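PDB 3OEP: urea carboxylase from Thermus thermophilus, which is of unknown function but is a KipI-KipA homologue with cyclophilin-like domains, and is not the allophanate hydrolase it was once taken for. Local coordinates for residues 211-216 and 355-360. Residues are numbered along the deposited sequence; the frame is centred on the assembly and turned at random.
Sequences LELLPE and GRIGRP
Glu212 and Arg359 form a salt bridge beside a single parallel beta bridge, Leu211 with Ile357, which joins the loop after strand 194-199 to the one before strand 366-368. Arg359 NE lies 2.8 Å from Glu212 OE2, its N-H pointing straight at the oxygen (179°) and meeting it on the syn side, somewhat out of the carboxylate plane. That oxygen sits in the guanidinium plane, yet the carboxylate plane is turned 63° from it, and the second bond, Arg359 NH2 to Glu212 OE1 at 3.4 Å, is weak. Arg359 CG sits between its backbone N and carbonyl carbon (chi1 58°), and the extended chain beyond carries the guanidinium to Glu212. Arg359 NH1 donates to Pro360 O at 3.0 Å and also forms a salt bridge with Asp365, while Trp362 adds a cation-pi contact. With an alanine in place of Arg359, the Glu212 carboxylate would probably lose its charged mate, and Asp365 and Pro360 O a donor.

The parallel assignment rests on Leu211 bonding both neighbours of Ile357: Leu211 N donates to Arg356 O (2.8 Å) and Leu211 O accepts from Gly358 N (2.9 Å). Ile357 also belongs, with Arg356, to a G1 beta bulge in which both face Asp352. Packing is modest: Ile357, which also touches Tyr179, Leu247 and Phe345, brings CG2 to 4.0 Å from Leu213 CD1. The same Leu213 CD1 rests 3.9 Å from Gly358 CA, where a side chain would be tight.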
# COMPACT_ATOMS: atom_id res chain seq x y z
N LEU A 211 -9.24 -1.43 12.51
CA LEU A 211 -10.61 -1.04 12.19
C LEU A 211 -11.29 -2.20 11.48
O LEU A 211 -10.82 -2.63 10.44
CB LEU A 211 -10.63 0.19 11.29
CG LEU A 211 -12.01 0.71 10.85
CD1 LEU A 211 -12.83 1.19 12.05
CD2 LEU A 211 -11.88 1.81 9.82
N GLU A 212 -12.38 -2.70 12.05
CA GLU A 212 -13.16 -3.77 11.43
C GLU A 212 -14.00 -3.23 10.28
O GLU A 212 -14.74 -2.26 10.45
CB GLU A 212 -14.08 -4.43 12.46
CG GLU A 212 -13.37 -5.36 13.44
CD GLU A 212 -13.08 -6.74 12.86
OE1 GLU A 212 -13.65 -7.10 11.80
OE2 GLU A 212 -12.28 -7.48 13.47
N LEU A 213 -13.87 -3.87 9.12
CA LEU A 213 -14.69 -3.54 7.96
C LEU A 213 -15.86 -4.53 7.79
O LEU A 213 -16.93 -4.16 7.33
CB LEU A 213 -13.83 -3.51 6.70
CG LEU A 213 -12.63 -2.56 6.77
CD1 LEU A 213 -11.84 -2.61 5.48
CD2 LEU A 213 -13.10 -1.14 7.08
N LEU A 214 -15.64 -5.78 8.18
CA LEU A 214 -16.67 -6.80 8.03
C LEU A 214 -17.77 -6.60 9.05
O LEU A 214 -17.49 -6.40 10.23
CB LEU A 214 -16.07 -8.19 8.17
CG LEU A 214 -15.13 -8.61 7.05
CD1 LEU A 214 -14.50 -9.96 7.38
CD2 LEU A 214 -15.86 -8.66 5.72
N PRO A 215 -19.04 -6.68 8.62
CA PRO A 215 -20.14 -6.47 9.55
C PRO A 215 -20.22 -7.56 10.62
O PRO A 215 -19.98 -8.74 10.34
CB PRO A 215 -21.39 -6.49 8.66
CG PRO A 215 -20.98 -7.21 7.44
CD PRO A 215 -19.53 -6.92 7.25
N GLU A 216 -20.57 -7.15 11.83
CA GLU A 216 -20.71 -8.07 12.94
C GLU A 216 -22.01 -8.86 12.78
O GLU A 216 -22.06 -10.05 13.12
CB GLU A 216 -20.72 -7.30 14.27
CG GLU A 216 -19.43 -6.53 14.57
CD GLU A 216 -19.26 -5.25 13.75
OE1 GLU A 216 -18.11 -4.76 13.65
OE2 GLU A 216 -20.26 -4.75 13.18
N GLY A 355 -1.90 0.12 7.65
CA GLY A 355 -2.68 1.08 8.44
C GLY A 355 -3.67 0.47 9.42
O GLY A 355 -4.45 1.21 10.03
N ARG A 356 -3.64 -0.85 9.57
CA ARG A 356 -4.61 -1.58 10.40
C ARG A 356 -6.06 -1.26 10.04
O ARG A 356 -6.92 -1.10 10.90
CB ARG A 356 -4.32 -1.35 11.89
CG ARG A 356 -2.93 -1.82 12.30
CD ARG A 356 -2.67 -1.66 13.78
NE ARG A 356 -1.34 -2.15 14.15
CZ ARG A 356 -0.84 -2.15 15.38
NH1 ARG A 356 -1.54 -1.67 16.40
NH2 ARG A 356 0.38 -2.63 15.59
N ILE A 357 -6.31 -1.15 8.73
CA ILE A 357 -7.64 -0.99 8.19
C ILE A 357 -8.01 -2.36 7.63
O ILE A 357 -7.37 -2.85 6.69
CB ILE A 357 -7.69 0.10 7.11
CG1 ILE A 357 -7.35 1.47 7.72
CG2 ILE A 357 -9.07 0.15 6.44
CD1 ILE A 357 -6.86 2.47 6.70
N GLY A 358 -9.00 -2.99 8.23
CA GLY A 358 -9.34 -4.38 7.91
C GLY A 358 -8.29 -5.35 8.42
O GLY A 358 -7.36 -4.98 9.13
N ARG A 359 -8.46 -6.62 8.04
CA ARG A 359 -7.58 -7.68 8.51
C ARG A 359 -7.79 -8.94 7.68
O ARG A 359 -8.81 -9.06 7.00
CB ARG A 359 -7.87 -8.02 9.96
CG ARG A 359 -9.31 -8.44 10.21
CD ARG A 359 -9.49 -9.05 11.57
NE ARG A 359 -10.91 -9.29 11.83
CZ ARG A 359 -11.61 -10.32 11.35
NH1 ARG A 359 -11.04 -11.25 10.59
NH2 ARG A 359 -12.90 -10.43 11.66
N PRO A 360 -6.85 -9.89 7.75
CA PRO A 360 -7.11 -11.18 7.14
C PRO A 360 -8.23 -11.94 7.86
O PRO A 360 -8.51 -11.67 9.04
CB PRO A 360 -5.78 -11.93 7.30
CG PRO A 360 -4.77 -10.88 7.62
CD PRO A 360 -5.51 -9.83 8.36